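Local coordinates for ribosome hibernation protein YHBH (Vibrio cholerae serotype O1, PDB 4HEI), which associates with 100S ribosome dimers and probably inhibits translation in stationary phase by binding the small ribosomal subunit, at residues Gln17-Ser22 with Ala72-Leu77. Numbering follows the deposited sequence.
Sequences QDYVHS and AAIDSL
Tyr19 reaches across from helix 14-27 to Ile74 and Asp75 of helix 70-91. Its CB already points at the partner helix, and chi1 of -173°, with CG anti to the backbone N, carries the ring on across much of the interval between the segment axes, which come no nearer than 10.9 Å. Beyond CB and CG, CD2 of Tyr19 is the first ring atom to meet the other helix, lying 4.0 Å from Ile74 CG2. Next, CE2 of Tyr19 sits 3.9 Å from CG2 of Ile74, a methyl that approaches the ring obliquely. The phenol end arrives at the Asp75 carboxylate: CG of Asp75 lies in the ring plane, at its edge, and the two planes stand 88° apart. The modelled approach of Tyr19 OH to Asp75 OD1 is too short to be reliable; Asp75 OD1 also has a salt bridge to Lys23 NZ, one turn on from Tyr19. The segments run nearly parallel, 19° apart, as the two helices of the beta-alpha-beta-beta-beta-alpha fold, resembling a double-stranded RNA-binding domain and packed on one mixed sheet. Deeper, Val20 CG2 meets Ile74 CD1 at 3.9 Å, their side chains crossing at about a right angle. On the sheet side, Val20 touches Ile5 and Ile74 touches Ala50.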
ATOM      1  N   GLN A  17       1.831   6.357  -9.238  1.00 25.37           N
ATOM      2  CA  GLN A  17       0.414   6.131  -9.023  1.00 27.36           C
ATOM      3  C   GLN A  17      -0.083   4.949  -9.840  1.00 26.64           C
ATOM      4  O   GLN A  17      -0.820   4.108  -9.325  1.00 24.30           O
ATOM      5  CB  GLN A  17      -0.378   7.401  -9.340  1.00 30.63           C
ATOM      6  CG  GLN A  17      -0.119   8.499  -8.317  1.00 33.22           C
ATOM      7  CD  GLN A  17      -1.036   9.693  -8.471  1.00 36.65           C
ATOM      8  OE1 GLN A  17      -0.807  10.566  -9.305  1.00 37.97           O
ATOM      9  NE2 GLN A  17      -2.090   9.733  -7.667  1.00 37.72           N
ATOM     10  N   ASP A  18       0.330   4.873 -11.103  1.00 26.58           N
ATOM     11  CA  ASP A  18      -0.081   3.758 -11.954  1.00 27.29           C
ATOM     12  C   ASP A  18       0.402   2.443 -11.351  1.00 25.93           C
ATOM     13  O   ASP A  18      -0.343   1.458 -11.295  1.00 24.18           O
ATOM     14  CB  ASP A  18       0.490   3.905 -13.370  1.00 29.58           C
ATOM     15  CG  ASP A  18      -0.140   5.051 -14.143  1.00 32.20           C
ATOM     16  OD1 ASP A  18      -1.266   5.458 -13.798  1.00 34.42           O
ATOM     17  OD2 ASP A  18       0.486   5.536 -15.109  1.00 34.70           O
ATOM     18  N   TYR A  19       1.650   2.432 -10.899  1.00 23.39           N
ATOM     19  CA  TYR A  19       2.230   1.238 -10.302  1.00 22.91           C
ATOM     20  C   TYR A  19       1.455   0.830  -9.056  1.00 21.84           C
ATOM     21  O   TYR A  19       1.126  -0.344  -8.877  1.00 19.70           O
ATOM     22  CB  TYR A  19       3.698   1.488  -9.935  1.00 23.05           C
ATOM     23  CG  TYR A  19       4.421   0.251  -9.469  1.00 23.61           C
ATOM     24  CD1 TYR A  19       4.701  -0.786 -10.356  1.00 25.82           C
ATOM     25  CD2 TYR A  19       4.813   0.108  -8.141  1.00 24.98           C
ATOM     26  CE1 TYR A  19       5.353  -1.933  -9.930  1.00 26.42           C
ATOM     27  CE2 TYR A  19       5.462  -1.036  -7.705  1.00 27.98           C
ATOM     28  CZ  TYR A  19       5.728  -2.051  -8.606  1.00 28.44           C
ATOM     29  OH  TYR A  19       6.369  -3.186  -8.183  1.00 31.35           O
ATOM     30  N   VAL A  20       1.172   1.795  -8.189  1.00 20.91           N
ATOM     31  CA  VAL A  20       0.424   1.508  -6.970  1.00 19.40           C
ATOM     32  C   VAL A  20      -0.922   0.896  -7.333  1.00 20.42           C
ATOM     33  O   VAL A  20      -1.322  -0.122  -6.769  1.00 18.26           O
ATOM     34  CB  VAL A  20       0.190   2.775  -6.137  1.00 18.76           C
ATOM     35  CG1 VAL A  20      -0.763   2.469  -4.980  1.00 16.34           C
ATOM     36  CG2 VAL A  20       1.531   3.292  -5.590  1.00 17.16           C
ATOM     37  N   HIS A  21      -1.615   1.517  -8.279  1.00 22.01           N
ATOM     38  CA  HIS A  21      -2.909   1.000  -8.705  1.00 24.72           C
ATOM     39  C   HIS A  21      -2.777  -0.425  -9.229  1.00 24.57           C
ATOM     40  O   HIS A  21      -3.608  -1.290  -8.933  1.00 26.25           O
ATOM     41  CB  HIS A  21      -3.516   1.919  -9.766  1.00 26.42           C
ATOM     42  CG  HIS A  21      -4.368   3.003  -9.190  1.00 31.41           C
ATOM     43  ND1 HIS A  21      -5.599   2.754  -8.623  1.00 32.60           N
ATOM     44  CD2 HIS A  21      -4.152   4.333  -9.051  1.00 33.92           C
ATOM     45  CE1 HIS A  21      -6.105   3.883  -8.159  1.00 33.95           C
ATOM     46  NE2 HIS A  21      -5.247   4.857  -8.406  1.00 33.33           N
ATOM     47  N   SER A  22      -1.719  -0.674  -9.987  1.00 25.67           N
ATOM     48  CA  SER A  22      -1.475  -2.000 -10.533  1.00 27.87           C
ATOM     49  C   SER A  22      -1.391  -3.042  -9.415  1.00 26.46           C
ATOM     50  O   SER A  22      -2.051  -4.087  -9.469  1.00 24.22           O
ATOM     51  CB  SER A  22      -0.173  -1.992 -11.343  1.00 29.17           C
ATOM     52  OG  SER A  22       0.091  -3.271 -11.887  1.00 34.87           O
ATOM     53  N   ALA A  72      10.702  -0.111  -5.067  1.00 20.88           N
ATOM     54  CA  ALA A  72      11.072  -1.272  -4.268  1.00 20.02           C
ATOM     55  C   ALA A  72      10.375  -1.149  -2.910  1.00 20.68           C
ATOM     56  O   ALA A  72       9.974  -2.147  -2.309  1.00 19.95           O
ATOM     57  CB  ALA A  72      12.583  -1.321  -4.080  1.00 20.84           C
ATOM     58  N   ALA A  73      10.241   0.083  -2.429  1.00 20.52           N
ATOM     59  CA  ALA A  73       9.573   0.326  -1.151  1.00 20.73           C
ATOM     60  C   ALA A  73       8.116  -0.120  -1.260  1.00 19.51           C
ATOM     61  O   ALA A  73       7.589  -0.789  -0.370  1.00 17.98           O
ATOM     62  CB  ALA A  73       9.645   1.810  -0.794  1.00 20.42           C
ATOM     63  N   ILE A  74       7.471   0.248  -2.362  1.00 20.18           N
ATOM     64  CA  ILE A  74       6.082  -0.125  -2.579  1.00 20.27           C
ATOM     65  C   ILE A  74       5.932  -1.640  -2.651  1.00 20.76           C
ATOM     66  O   ILE A  74       4.988  -2.200  -2.102  1.00 20.01           O
ATOM     67  CB  ILE A  74       5.534   0.524  -3.866  1.00 21.21           C
ATOM     68  CG1 ILE A  74       5.492   2.046  -3.682  1.00 20.54           C
ATOM     69  CG2 ILE A  74       4.142  -0.012  -4.182  1.00 18.69           C
ATOM     70  CD1 ILE A  74       5.304   2.811  -4.971  1.00 21.38           C
ATOM     71  N   ASP A  75       6.858  -2.315  -3.330  1.00 21.18           N
ATOM     72  CA  ASP A  75       6.778  -3.770  -3.418  1.00 22.83           C
ATOM     73  C   ASP A  75       6.892  -4.400  -2.048  1.00 19.77           C
ATOM     74  O   ASP A  75       6.199  -5.368  -1.747  1.00 20.19           O
ATOM     75  CB  ASP A  75       7.884  -4.325  -4.310  1.00 25.91           C
ATOM     76  CG  ASP A  75       7.649  -4.029  -5.758  1.00 32.11           C
ATOM     77  OD1 ASP A  75       6.563  -4.389  -6.256  1.00 33.92           O
ATOM     78  OD2 ASP A  75       8.546  -3.441  -6.395  1.00 34.80           O
ATOM     79  N   SER A  76       7.788  -3.868  -1.222  1.00 20.09           N
ATOM     80  CA  SER A  76       7.958  -4.402   0.124  1.00 21.00           C
ATOM     81  C   SER A  76       6.699  -4.149   0.944  1.00 21.38           C
ATOM     82  O   SER A  76       6.277  -5.007   1.728  1.00 23.26           O
ATOM     83  CB  SER A  76       9.162  -3.756   0.813  1.00 22.68           C
ATOM     84  OG  SER A  76      10.359  -4.109   0.142  1.00 28.73           O
ATOM     85  N   LEU A  77       6.101  -2.971   0.760  1.00 19.89           N
ATOM     86  CA  LEU A  77       4.884  -2.623   1.485  1.00 18.67           C
ATOM     87  C   LEU A  77       3.779  -3.621   1.167  1.00 19.92           C
ATOM     88  O   LEU A  77       3.127  -4.138   2.065  1.00 17.88           O
ATOM     89  CB  LEU A  77       4.411  -1.213   1.108  1.00 19.12           C
ATOM     90  CG  LEU A  77       3.015  -0.811   1.604  1.00 18.22           C
ATOM     91  CD1 LEU A  77       2.957  -0.886   3.127  1.00 18.84           C
ATOM     92  CD2 LEU A  77       2.692   0.607   1.126  1.00 19.38           C
TER